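Local atomic coordinates of glycoside hydrolase family protein (Novosphingobium sp. PP1Y, PDB entry 6Q2F), a protein that probably hydrolyses alpha-L-rhamnosyl bonds in glycosides, acting as an alpha-L-rhamnosidase with a sodium ion bound in its barrel domain. Residues N88-L93 against P454-A459; L128-S133 against R495-L500; P134-T139 against L501-E506; V464-G469 against S563-T568; K579-A584 against A602-A607. All blocks are in the same frame, centred on the assembly; numbering follows the deposited sequence.

Contact 1 (N88-L93 against P454-A459); sequences NFDANL and PAPPEA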
# COMPACT_ATOMS: atom_id res chain seq x y z
N ASN A 88 -1.21 -14.45 -12.18
CA ASN A 88 -1.64 -15.70 -11.58
C ASN A 88 -1.13 -15.85 -10.15
O ASN A 88 -0.02 -15.43 -9.83
CB ASN A 88 -1.14 -16.87 -12.43
CG ASN A 88 -1.55 -18.22 -11.85
OD1 ASN A 88 -0.71 -19.09 -11.60
ND2 ASN A 88 -2.84 -18.38 -11.60
N PHE A 89 -1.94 -16.47 -9.30
CA PHE A 89 -1.54 -16.92 -7.98
C PHE A 89 -2.06 -18.32 -7.77
O PHE A 89 -3.24 -18.60 -8.06
CB PHE A 89 -2.11 -16.03 -6.86
CG PHE A 89 -1.77 -14.59 -6.99
CD1 PHE A 89 -0.58 -14.11 -6.49
CD2 PHE A 89 -2.64 -13.71 -7.62
CE1 PHE A 89 -0.26 -12.76 -6.60
CE2 PHE A 89 -2.33 -12.36 -7.74
CZ PHE A 89 -1.15 -11.89 -7.23
N ASP A 90 -1.20 -19.21 -7.26
CA ASP A 90 -1.68 -20.49 -6.75
C ASP A 90 -1.93 -20.30 -5.26
O ASP A 90 -0.99 -20.31 -4.47
CB ASP A 90 -0.70 -21.62 -7.02
CG ASP A 90 -1.30 -22.99 -6.72
OD1 ASP A 90 -2.20 -23.41 -7.49
OD2 ASP A 90 -0.90 -23.63 -5.72
N ALA A 91 -3.19 -20.13 -4.88
CA ALA A 91 -3.56 -19.72 -3.53
C ALA A 91 -4.11 -20.91 -2.74
O ALA A 91 -5.16 -21.45 -3.09
CB ALA A 91 -4.60 -18.60 -3.57
N ASN A 92 -3.41 -21.28 -1.67
CA ASN A 92 -3.77 -22.45 -0.87
C ASN A 92 -4.69 -22.05 0.28
O ASN A 92 -4.39 -22.23 1.46
CB ASN A 92 -2.51 -23.14 -0.35
CG ASN A 92 -2.80 -24.50 0.29
OD1 ASN A 92 -2.69 -24.68 1.50
ND2 ASN A 92 -3.18 -25.47 -0.54
N LEU A 93 -5.83 -21.47 -0.08
CA LEU A 93 -6.88 -21.13 0.88
C LEU A 93 -7.97 -22.18 0.78
O LEU A 93 -8.40 -22.54 -0.32
CB LEU A 93 -7.45 -19.74 0.60
CG LEU A 93 -6.49 -18.56 0.70
CD1 LEU A 93 -7.25 -17.26 0.63
CD2 LEU A 93 -5.71 -18.63 2.02
N PRO A 454 -0.11 -17.90 0.56
CA PRO A 454 -0.62 -19.17 1.09
C PRO A 454 -0.38 -20.30 0.10
O PRO A 454 -1.02 -20.39 -0.96
CB PRO A 454 -2.12 -18.89 1.27
CG PRO A 454 -2.43 -17.78 0.19
CD PRO A 454 -1.10 -17.29 -0.35
N ALA A 455 0.57 -21.15 0.44
CA ALA A 455 1.03 -22.27 -0.36
C ALA A 455 0.81 -23.56 0.41
O ALA A 455 0.67 -23.55 1.64
CB ALA A 455 2.52 -22.12 -0.70
N PRO A 456 0.78 -24.69 -0.27
CA PRO A 456 0.75 -25.98 0.43
C PRO A 456 2.05 -26.18 1.18
O PRO A 456 3.07 -25.53 0.87
CB PRO A 456 0.59 -27.00 -0.71
CG PRO A 456 1.09 -26.31 -1.91
CD PRO A 456 0.73 -24.86 -1.73
N PRO A 457 2.06 -27.06 2.19
CA PRO A 457 3.28 -27.26 2.99
C PRO A 457 4.53 -27.54 2.16
O PRO A 457 5.59 -26.99 2.48
CB PRO A 457 2.91 -28.46 3.87
CG PRO A 457 1.42 -28.33 4.03
CD PRO A 457 0.92 -27.84 2.72
N GLU A 458 4.41 -28.32 1.12
CA GLU A 458 5.54 -28.66 0.28
C GLU A 458 6.17 -27.47 -0.42
O GLU A 458 7.27 -27.53 -0.85
CB GLU A 458 5.16 -29.70 -0.75
CG GLU A 458 4.13 -30.68 -0.27
CD GLU A 458 2.72 -30.14 -0.40
OE1 GLU A 458 2.16 -30.14 -1.51
OE2 GLU A 458 2.19 -29.74 0.63
N ALA A 459 5.42 -26.41 -0.58
CA ALA A 459 5.85 -25.21 -1.27
C ALA A 459 5.95 -24.03 -0.31
O ALA A 459 5.93 -22.87 -0.74
CB ALA A 459 4.88 -24.88 -2.41
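Asn92 and Pro454 meet where strand 85-91, one of the parallel strands of a (beta/alpha)8 barrel, gives way to an inverse gamma turn centred on Asn92 itself; a weak bond from Leu93 N to Ala91 O spans that turn. Opposite lies the loop between strand 436-447 and helix 469-487, with a cis peptide bond just before Pro454. The tight half of the contact is built round Pro454, next to the buried Asp90 and Ala91. Asn92 N donates to Pro454 O over 2.6 Å, with an N-H...O angle of 160°, arriving from above the carbonyl plane. Next to this bond Leu93 reaches across the proline ring, placing its CD2 3.7 Å from Pro454 CB, and Trp136 touches the same proline.

The looser half belongs to the Asn92 side chain and Pro456, which meet by van der Waals contact without a bond between the segments. With CG anti to the backbone N (chi1 -170°), the amide extends over the peptide that joins Ala455 to Pro456, and Asn92 CG stands 3.6 Å from Pro456 N. A glycine at Asn92 would probably uncover that peptide and leave the gamma turn freer to flex, weakening the hold on the Pro454 carbonyl. Beyond it, the Pro456 ring meets the stem of the side chain, its CD 3.9 Å from Asn92 CB.

Contact 2 (L128-S133 against R495-L500); sequences LAIAAS and RGVRAL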
# COMPACT_ATOMS: atom_id res chain seq x y z
N LEU A 128 1.12 -12.14 -19.10
CA LEU A 128 0.96 -13.04 -17.96
C LEU A 128 2.03 -12.73 -16.92
O LEU A 128 3.22 -12.66 -17.25
CB LEU A 128 1.03 -14.50 -18.39
CG LEU A 128 1.09 -15.53 -17.27
CD1 LEU A 128 -0.14 -15.42 -16.37
CD2 LEU A 128 1.18 -16.94 -17.83
N ALA A 129 1.61 -12.55 -15.67
CA ALA A 129 2.52 -12.37 -14.55
C ALA A 129 2.32 -13.47 -13.51
O ALA A 129 1.25 -14.08 -13.40
CB ALA A 129 2.32 -11.00 -13.88
N ILE A 130 3.38 -13.71 -12.74
CA ILE A 130 3.33 -14.60 -11.58
C ILE A 130 3.82 -13.83 -10.37
O ILE A 130 4.53 -12.83 -10.49
CB ILE A 130 4.18 -15.87 -11.78
CG1 ILE A 130 5.65 -15.48 -12.04
CG2 ILE A 130 3.61 -16.67 -12.92
CD1 ILE A 130 6.60 -16.69 -12.08
N ALA A 131 3.42 -14.30 -9.19
CA ALA A 131 3.95 -13.74 -7.96
C ALA A 131 5.38 -14.23 -7.75
O ALA A 131 5.82 -15.21 -8.35
CB ALA A 131 3.08 -14.14 -6.77
N ALA A 132 6.09 -13.54 -6.86
CA ALA A 132 7.50 -13.83 -6.59
C ALA A 132 7.70 -14.98 -5.60
O ALA A 132 8.82 -15.22 -5.16
CB ALA A 132 8.22 -12.57 -6.10
N SER A 133 6.64 -15.70 -5.24
CA SER A 133 6.75 -16.83 -4.33
C SER A 133 5.53 -17.72 -4.52
O SER A 133 4.50 -17.25 -5.00
CB SER A 133 6.82 -16.37 -2.86
OG SER A 133 5.52 -15.97 -2.42
N ARG A 495 8.05 -14.22 -23.98
CA ARG A 495 6.79 -14.83 -24.34
C ARG A 495 6.25 -15.57 -23.13
O ARG A 495 7.01 -15.99 -22.25
CB ARG A 495 6.97 -15.78 -25.54
CG ARG A 495 7.19 -15.03 -26.88
CD ARG A 495 7.49 -16.01 -28.01
NE ARG A 495 6.28 -16.65 -28.53
CZ ARG A 495 6.26 -17.81 -29.18
NH1 ARG A 495 7.39 -18.49 -29.39
NH2 ARG A 495 5.11 -18.32 -29.61
N GLY A 496 4.93 -15.73 -23.09
CA GLY A 496 4.30 -16.47 -22.00
C GLY A 496 4.28 -15.66 -20.72
O GLY A 496 3.54 -14.68 -20.60
N VAL A 497 5.07 -16.08 -19.73
CA VAL A 497 5.22 -15.31 -18.49
C VAL A 497 6.11 -14.10 -18.80
O VAL A 497 7.27 -14.24 -19.17
CB VAL A 497 5.82 -16.17 -17.37
CG1 VAL A 497 5.91 -15.37 -16.07
CG2 VAL A 497 4.98 -17.42 -17.15
N ARG A 498 5.53 -12.90 -18.70
CA ARG A 498 6.26 -11.68 -19.03
C ARG A 498 6.72 -10.94 -17.80
O ARG A 498 7.53 -10.02 -17.93
CB ARG A 498 5.39 -10.71 -19.86
CG ARG A 498 4.74 -11.36 -21.09
CD ARG A 498 5.82 -11.92 -22.01
NE ARG A 498 6.86 -10.93 -22.26
CZ ARG A 498 6.75 -9.93 -23.13
NH1 ARG A 498 5.62 -9.77 -23.83
NH2 ARG A 498 7.75 -9.07 -23.28
N ALA A 499 6.19 -11.27 -16.63
CA ALA A 499 6.41 -10.37 -15.52
C ALA A 499 6.35 -11.10 -14.20
O ALA A 499 5.73 -12.16 -14.08
CB ALA A 499 5.36 -9.22 -15.51
N LEU A 500 6.97 -10.47 -13.22
CA LEU A 500 7.03 -10.91 -11.84
C LEU A 500 6.30 -9.88 -11.00
O LEU A 500 6.37 -8.68 -11.28
CB LEU A 500 8.49 -10.99 -11.39
CG LEU A 500 9.10 -12.18 -10.67
CD1 LEU A 500 8.64 -13.49 -11.28
CD2 LEU A 500 10.63 -12.01 -10.81
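Leu128 O is the acceptor that joins this pair of strands at their start: Arg498 N donates to it over 2.7 Å, nearly along the C=O axis, and Ala499 N adds a weak second bond. Two residues on, Ile130 N returns a bond to Ala499 O at 3.1 Å. Strands 128-131 and 497-500 thus run parallel as neighbours in the (beta/alpha)8 barrel, their short axes inclined by 41°. CA-H...O contacts, Ala129 to Ala499 O and Leu500 to Ile130 O, accompany these bonds.

On the face of the sheet that also carries Tyr581, Ala129 CB and Ala499 CB touch at 3.9 Å. Ile130 and Leu500 share the other face. There Ile130 CG1 sits between its own backbone N and carbonyl carbon (chi1 59°) and meets Leu500 CD1 at 3.7 Å. The Ile130 side chain also crosses that of Val497 at about a right angle. At the start of the pair, Leu128 CD2 lies 3.9 Å from Val497 CG2, and Leu128 CB lies 3.3 Å from Gly496 O.

Further out, Phe114 of helix 108-124 covers Leu128, Ile130 and Val497, while Tyr479 and Leu476 of helix 469-487 cover Ile130 and Leu500 respectively. Arg498 turns its end away to bond Gly493 O through NE. The cross-strand hydrogen bonds are all between backbone atoms, so the side chains add apolar contact only.

Contact 3 (P134-T139 against L501-E506); sequences PGWSET and LTDSIE. With NA (sodium ion), chain B.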
# COMPACT_ATOMS: atom_id res chain seq x y z
N PRO A 134 5.62 -19.01 -4.19
CA PRO A 134 4.40 -19.81 -4.11
C PRO A 134 3.42 -19.11 -3.19
O PRO A 134 3.82 -18.50 -2.18
CB PRO A 134 4.88 -21.15 -3.53
CG PRO A 134 6.36 -21.19 -3.86
CD PRO A 134 6.83 -19.76 -3.80
N GLY A 135 2.14 -19.17 -3.54
CA GLY A 135 1.15 -18.34 -2.87
C GLY A 135 1.14 -16.98 -3.53
O GLY A 135 1.10 -16.88 -4.75
N TRP A 136 1.22 -15.95 -2.73
CA TRP A 136 1.25 -14.63 -3.29
C TRP A 136 2.29 -13.72 -2.75
O TRP A 136 2.63 -12.77 -3.39
CB TRP A 136 -0.08 -13.93 -3.21
CG TRP A 136 -0.73 -13.85 -1.90
CD1 TRP A 136 -0.23 -13.36 -0.76
CD2 TRP A 136 -2.06 -14.23 -1.62
NE1 TRP A 136 -1.15 -13.42 0.22
CE2 TRP A 136 -2.29 -13.97 -0.29
CE3 TRP A 136 -3.07 -14.80 -2.37
CZ2 TRP A 136 -3.50 -14.22 0.30
CZ3 TRP A 136 -4.23 -15.05 -1.79
CH2 TRP A 136 -4.45 -14.77 -0.47
N SER A 137 2.87 -14.01 -1.60
CA SER A 137 3.93 -13.19 -1.05
C SER A 137 4.80 -13.94 -0.03
O SER A 137 4.36 -14.86 0.55
CB SER A 137 3.38 -11.92 -0.44
OG SER A 137 2.95 -12.12 0.85
N GLU A 138 6.05 -13.56 0.17
CA GLU A 138 6.72 -12.49 -0.52
C GLU A 138 7.77 -13.12 -1.41
O GLU A 138 7.61 -13.18 -2.59
CB GLU A 138 7.39 -11.56 0.47
CG GLU A 138 8.23 -10.46 -0.15
CD GLU A 138 7.42 -9.46 -0.93
OE1 GLU A 138 7.96 -8.81 -1.79
OE2 GLU A 138 6.23 -9.35 -0.68
N THR A 139 8.85 -13.59 -0.82
CA THR A 139 9.93 -14.28 -1.50
C THR A 139 10.44 -15.32 -0.54
O THR A 139 11.35 -15.11 0.19
CB THR A 139 11.06 -13.35 -1.98
OG1 THR A 139 11.37 -12.40 -0.98
CG2 THR A 139 10.69 -12.64 -3.21
N LEU A 501 5.59 -10.33 -9.98
CA LEU A 501 4.91 -9.42 -9.07
C LEU A 501 5.48 -9.64 -7.68
O LEU A 501 5.47 -10.77 -7.18
CB LEU A 501 3.40 -9.66 -9.07
CG LEU A 501 2.69 -9.11 -7.83
CD1 LEU A 501 2.74 -7.59 -7.85
CD2 LEU A 501 1.23 -9.53 -7.84
N THR A 502 6.00 -8.56 -7.06
CA THR A 502 6.34 -8.60 -5.65
C THR A 502 5.16 -7.96 -4.92
O THR A 502 4.98 -6.74 -4.96
CB THR A 502 7.67 -7.90 -5.33
OG1 THR A 502 7.62 -6.52 -5.74
CG2 THR A 502 8.84 -8.57 -6.04
N ASP A 503 4.33 -8.80 -4.31
CA ASP A 503 3.18 -8.38 -3.54
C ASP A 503 3.65 -7.54 -2.35
O ASP A 503 4.84 -7.49 -2.02
CB ASP A 503 2.42 -9.62 -3.06
CG ASP A 503 0.95 -9.36 -2.81
OD1 ASP A 503 0.53 -8.17 -2.84
OD2 ASP A 503 0.22 -10.34 -2.59
N SER A 504 2.70 -6.85 -1.71
CA SER A 504 3.04 -6.02 -0.56
C SER A 504 3.63 -6.89 0.55
O SER A 504 3.23 -8.05 0.73
CB SER A 504 1.81 -5.26 -0.07
OG SER A 504 0.76 -6.17 0.18
N ILE A 505 4.60 -6.35 1.29
CA ILE A 505 5.48 -7.18 2.11
C ILE A 505 5.06 -7.14 3.57
O ILE A 505 4.78 -6.07 4.12
CB ILE A 505 6.96 -6.78 1.95
CG1 ILE A 505 7.83 -7.83 2.65
CG2 ILE A 505 7.24 -5.40 2.51
CD1 ILE A 505 9.33 -7.75 2.18
N GLU A 506 4.98 -8.32 4.18
CA GLU A 506 4.76 -8.45 5.62
C GLU A 506 5.40 -9.78 6.03
O GLU A 506 4.78 -10.84 5.88
CB GLU A 506 3.27 -8.41 5.95
CG GLU A 506 2.98 -8.36 7.43
CD GLU A 506 1.49 -8.49 7.73
OE1 GLU A 506 0.67 -8.25 6.82
OE2 GLU A 506 1.15 -8.84 8.88
NA NA B . -1.10 -5.98 -1.66
O HOH W 1 5.30 -11.51 -3.88
O HOH W 2 4.63 -10.82 2.82
O HOH W 3 1.16 -9.77 1.03
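The sodium site at the end of strand 497-502 brings Asp503 against Trp136 and Ser137. Asp503 OD1 lies 3.0 Å from the sodium ion and Ser504 OG 2.6 Å, with Glu583, Glu586 and Glu644 completing the site; Ser504 N also donates to Asp503 OD1, from above the carboxylate plane. Asp503 and Trp136 run side by side in the same direction, with ring and carboxylate 77° apart and Asp503 OD2 3.6 Å from Trp136 CD1. Behind them, Asp503 CB packs on Ser137 CB.

The loop here forms a classic beta bulge, Trp136 and Ser137 both facing His453, and a cis peptide bond follows before Glu138. One water accepts from Asp503 N at 2.9 Å and lies within bonding distance of the carbonyls of Trp136 and Glu138. A second connects Ser137 OG to Glu506 N, and a third connects the same hydroxyl to Ser504 O.

Glu138 leaves the backbone with CG anti to its N (chi1 175°) and bends at the next bond, which brings Glu138 OE2 within 2.7 Å of Asp503 O. Its stem crosses Ile505 at about a right angle, Glu138 CG meeting Ile505 CD1 at 3.7 Å.

Contact 4 (V464-G469 against S563-T568); sequences VDKFDG and SEHYGT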
# COMPACT_ATOMS: atom_id res chain seq x y z
N VAL A 464 13.24 -15.56 2.38
CA VAL A 464 14.67 -15.33 2.24
C VAL A 464 15.06 -14.03 2.95
O VAL A 464 14.28 -13.08 3.03
CB VAL A 464 15.09 -15.29 0.76
CG1 VAL A 464 14.57 -14.01 0.06
CG2 VAL A 464 16.63 -15.35 0.63
N ASP A 465 16.28 -14.00 3.48
CA ASP A 465 16.83 -12.83 4.15
C ASP A 465 16.80 -11.63 3.21
O ASP A 465 17.55 -11.57 2.24
CB ASP A 465 18.26 -13.15 4.63
CG ASP A 465 18.96 -11.95 5.28
OD1 ASP A 465 18.41 -10.83 5.21
OD2 ASP A 465 20.05 -12.15 5.85
N LYS A 466 15.92 -10.67 3.49
CA LYS A 466 15.66 -9.57 2.56
C LYS A 466 16.81 -8.58 2.48
O LYS A 466 16.82 -7.73 1.58
CB LYS A 466 14.37 -8.85 2.96
CG LYS A 466 13.16 -9.79 3.19
CD LYS A 466 12.51 -10.19 1.87
CE LYS A 466 11.35 -11.18 2.11
NZ LYS A 466 11.71 -12.60 1.76
N PHE A 467 17.77 -8.65 3.41
CA PHE A 467 18.91 -7.74 3.42
C PHE A 467 20.16 -8.33 2.78
O PHE A 467 21.19 -7.65 2.75
CB PHE A 467 19.21 -7.32 4.87
CG PHE A 467 17.98 -6.93 5.66
CD1 PHE A 467 17.20 -5.85 5.25
CD2 PHE A 467 17.62 -7.62 6.81
CE1 PHE A 467 16.08 -5.48 5.96
CE2 PHE A 467 16.49 -7.26 7.52
CZ PHE A 467 15.71 -6.19 7.09
N ASP A 468 20.09 -9.55 2.27
CA ASP A 468 21.23 -10.29 1.74
C ASP A 468 21.03 -10.52 0.25
O ASP A 468 20.30 -11.43 -0.14
CB ASP A 468 21.42 -11.61 2.48
CG ASP A 468 22.70 -12.34 2.07
OD1 ASP A 468 22.92 -12.56 0.86
OD2 ASP A 468 23.50 -12.68 2.97
N GLY A 469 21.71 -9.71 -0.58
CA GLY A 469 21.46 -9.75 -2.01
C GLY A 469 21.75 -11.11 -2.64
O GLY A 469 21.03 -11.56 -3.53
N SER A 563 17.90 -2.12 -1.83
CA SER A 563 18.92 -2.54 -2.79
C SER A 563 19.07 -4.05 -2.86
O SER A 563 19.13 -4.62 -3.95
CB SER A 563 20.27 -1.89 -2.45
OG SER A 563 20.80 -2.43 -1.26
N GLU A 564 19.13 -4.72 -1.71
CA GLU A 564 19.47 -6.14 -1.70
C GLU A 564 18.26 -7.02 -2.02
O GLU A 564 18.41 -8.06 -2.66
CB GLU A 564 20.10 -6.55 -0.36
CG GLU A 564 21.37 -5.75 0.01
CD GLU A 564 22.34 -5.59 -1.16
OE1 GLU A 564 23.09 -6.56 -1.43
OE2 GLU A 564 22.34 -4.53 -1.83
N HIS A 565 17.07 -6.61 -1.62
CA HIS A 565 15.86 -7.35 -2.04
C HIS A 565 15.33 -6.81 -3.36
O HIS A 565 15.42 -7.48 -4.39
CB HIS A 565 14.81 -7.32 -0.93
CG HIS A 565 13.59 -8.15 -1.24
ND1 HIS A 565 12.34 -7.59 -1.40
CD2 HIS A 565 13.43 -9.48 -1.41
CE1 HIS A 565 11.46 -8.55 -1.64
NE2 HIS A 565 12.10 -9.71 -1.65
N TYR A 566 14.79 -5.59 -3.35
CA TYR A 566 14.05 -5.12 -4.52
C TYR A 566 14.97 -4.81 -5.71
O TYR A 566 14.61 -5.10 -6.85
CB TYR A 566 13.17 -3.93 -4.13
CG TYR A 566 12.04 -4.34 -3.21
CD1 TYR A 566 10.90 -4.98 -3.70
CD2 TYR A 566 12.12 -4.12 -1.84
CE1 TYR A 566 9.86 -5.37 -2.85
CE2 TYR A 566 11.09 -4.50 -1.00
CZ TYR A 566 9.96 -5.12 -1.51
OH TYR A 566 8.96 -5.50 -0.67
N GLY A 567 16.16 -4.28 -5.46
CA GLY A 567 17.13 -4.14 -6.54
C GLY A 567 17.51 -5.48 -7.16
O GLY A 567 17.52 -5.65 -8.38
N THR A 568 17.80 -6.47 -6.31
CA THR A 568 18.17 -7.80 -6.80
C THR A 568 17.01 -8.46 -7.55
O THR A 568 17.21 -9.09 -8.59
CB THR A 568 18.61 -8.68 -5.63
OG1 THR A 568 19.58 -7.96 -4.86
CG2 THR A 568 19.22 -9.97 -6.13
O HOH W 4 24.26 -8.18 0.29
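Lys466 NZ is gripped by three partners while the carbon chain behind it lies on the ring of His565. It donates to Val464 O at 2.9 Å, in the carbonyl plane and on a lone pair, forms a salt bridge with Glu463, and bonds Thr139 OG1, which His565 NE2 also reaches. Lysine and histidine extend side by side in the same direction. Lys466 CD stands 3.7 Å from the centroid of the His565 ring, 20° off its normal, a CH-pi contact that presses aliphatic carbon on the ring face. At the base of the pair, Lys466 O touches His565 CB.

Within 464-469, Asp465 to Asp468 form a type I turn, reinforced by an Asx turn in which Asp465 OD1 accepts from Phe467 N. Asp468 then takes the N-cap position of helix 469-487, its OD1 bonding Ala471 N. The turn thus sets the start of one helix against the flank of another, 543-575, which has a wider pi-type turn at 563-567.

Glu564 faces the start of helix 469-487. With CG anti to its carbonyl carbon (chi1 -58°), Glu564 sets CG 3.3 Å from Phe467 O; the bend at chi2 then turns the carboxylate, whose OE1 accepts at 2.6 Å from a water that in turn accepts from Gly469 N. Ser563 OG donates to the anti lone pair of Glu564 OE2 at 2.7 Å. An alanine in place of Glu564 would probably leave the water with Gly469 N but without its carboxylate partner, and Ser563 OG with the weak bond to Asp559 O. Gly469 CA, meanwhile, directs a hydrogen at Glu564 O over 3.5 Å.

Contact 5 (K579-A584 against A602-A607); sequences KVYGEA and ADIPMA. With NA (sodium ion), chain B.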
# COMPACT_ATOMS: atom_id res chain seq x y z
N LYS A 579 9.63 -8.27 -16.63
CA LYS A 579 9.37 -7.01 -15.94
C LYS A 579 8.91 -7.29 -14.51
O LYS A 579 8.48 -8.39 -14.18
CB LYS A 579 8.31 -6.19 -16.68
CG LYS A 579 8.62 -5.91 -18.12
CD LYS A 579 7.46 -5.17 -18.80
CE LYS A 579 7.57 -5.24 -20.32
NZ LYS A 579 7.14 -6.56 -20.88
N VAL A 580 9.00 -6.27 -13.67
CA VAL A 580 8.60 -6.37 -12.26
C VAL A 580 7.49 -5.37 -11.99
O VAL A 580 7.68 -4.16 -12.17
CB VAL A 580 9.77 -6.13 -11.31
CG1 VAL A 580 9.33 -6.30 -9.85
CG2 VAL A 580 10.86 -7.08 -11.65
N TYR A 581 6.32 -5.88 -11.59
CA TYR A 581 5.31 -5.11 -10.87
C TYR A 581 5.68 -5.10 -9.40
O TYR A 581 5.85 -6.17 -8.79
CB TYR A 581 3.93 -5.73 -11.04
CG TYR A 581 3.31 -5.56 -12.40
CD1 TYR A 581 3.64 -6.40 -13.44
CD2 TYR A 581 2.35 -4.58 -12.61
CE1 TYR A 581 3.06 -6.24 -14.67
CE2 TYR A 581 1.74 -4.43 -13.82
CZ TYR A 581 2.09 -5.25 -14.85
OH TYR A 581 1.49 -5.07 -16.07
N GLY A 582 5.79 -3.92 -8.80
CA GLY A 582 6.34 -3.87 -7.45
C GLY A 582 5.50 -3.07 -6.48
O GLY A 582 5.44 -1.84 -6.56
N GLU A 583 4.87 -3.77 -5.55
CA GLU A 583 4.20 -3.11 -4.44
C GLU A 583 5.22 -2.90 -3.33
O GLU A 583 6.36 -3.36 -3.41
CB GLU A 583 3.02 -3.94 -3.94
CG GLU A 583 1.90 -4.09 -4.91
CD GLU A 583 0.63 -4.70 -4.28
OE1 GLU A 583 0.67 -5.11 -3.10
OE2 GLU A 583 -0.39 -4.76 -4.98
N ALA A 584 4.80 -2.21 -2.28
CA ALA A 584 5.70 -1.96 -1.16
C ALA A 584 5.03 -2.28 0.17
O ALA A 584 4.65 -3.42 0.42
CB ALA A 584 6.20 -0.51 -1.21
N ALA A 602 11.59 -1.21 -9.74
CA ALA A 602 10.60 -2.00 -10.45
C ALA A 602 10.23 -1.32 -11.76
O ALA A 602 10.33 -0.10 -11.90
CB ALA A 602 9.35 -2.21 -9.60
N ASP A 603 9.82 -2.12 -12.73
CA ASP A 603 9.35 -1.57 -14.00
C ASP A 603 8.01 -0.88 -13.84
O ASP A 603 7.72 0.10 -14.52
CB ASP A 603 9.24 -2.68 -15.04
CG ASP A 603 10.56 -3.33 -15.31
OD1 ASP A 603 10.92 -4.26 -14.57
OD2 ASP A 603 11.24 -2.87 -16.26
N ILE A 604 7.17 -1.42 -12.96
CA ILE A 604 5.84 -0.86 -12.75
C ILE A 604 5.59 -0.72 -11.25
O ILE A 604 5.22 -1.70 -10.58
CB ILE A 604 4.77 -1.71 -13.45
CG1 ILE A 604 5.12 -1.83 -14.93
CG2 ILE A 604 3.43 -1.05 -13.32
CD1 ILE A 604 4.42 -2.93 -15.64
N PRO A 605 5.83 0.46 -10.69
CA PRO A 605 5.46 0.69 -9.29
C PRO A 605 3.98 0.46 -9.10
O PRO A 605 3.17 0.81 -9.96
CB PRO A 605 5.85 2.16 -9.06
CG PRO A 605 6.91 2.42 -10.10
CD PRO A 605 6.44 1.64 -11.30
N MSE A 606 3.62 -0.15 -7.99
CA MSE A 606 2.29 -0.64 -7.79
C MSE A 606 1.81 -0.37 -6.37
O MSE A 606 2.57 -0.42 -5.40
CB MSE A 606 2.23 -2.17 -8.08
CG MSE A 606 0.82 -2.69 -8.12
SE MSE A 606 0.86 -4.48 -8.84
CE MSE A 606 -1.04 -4.95 -8.72
N ALA A 607 0.52 -0.05 -6.27
CA ALA A 607 -0.13 0.24 -5.00
C ALA A 607 -1.44 -0.53 -4.98
O ALA A 607 -1.64 -1.48 -5.75
CB ALA A 607 -0.30 1.75 -4.85
NA NA B . -1.10 -5.98 -1.66
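One face of the Tyr581 ring carries Ile604 CD1, 3.6 Å from the ring centroid and 22° off the normal, a CH-pi contact offset toward the rim near CZ. The selenium of Met606, present as selenomethionine, approaches the same ring obliquely in a Met-aromatic contact, and the Tyr581 hydroxyl bonds Glu127 and Arg674. These side chains lie on one face of two adjacent parallel strands of the (beta/alpha)8 barrel.

Three backbone bonds hold the strands in register: Ile604 N to Val580 O, Gly582 N to Ile604 O, and Met606 N to Gly582 O. Gly582 backs onto Ala602, whose methyl group lies 4.0 Å from Gly582 N; a CB on Gly582 would run into it. At the start of the pair the carboxylate of Asp603 takes the place of a backbone acceptor. Its OD1 receives Val580 N over 2.9 Å, met on the anti side and 33° out of plane, and is shared with His574.

Toward the other end, Met606 CG lies 3.7 Å from Glu583 CG. Glu583, with CG anti to its carbonyl carbon (chi1 -65°), stretches out past this neighbour until its OE1 binds the sodium ion at 2.4 Å.

How the contacts relate
Contacts 1, 2, 3 and 5 all reach the same closed sheet of the (beta/alpha)8 barrel. Strands 85-91, 127-131, 497-502, 579-582 and 604-610 are successive neighbours in it, although more than 360 residues separate the third from the second. Contacts 2 and 3 follow one another along strand 497-502, their centres about 13 Å apart. Along the chain contacts 1 and 4 each alternate with contacts 2 and 3, contact 4 follows contact 1, and contact 5 comes after all four. Contact 4 lies beside the barrel strands, about 14 Å from contact 3 between centres, and joins it through Thr139. Contacts 3 and 5 thus bring distant parts of the chain together at the shared sodium ion, with the others around it.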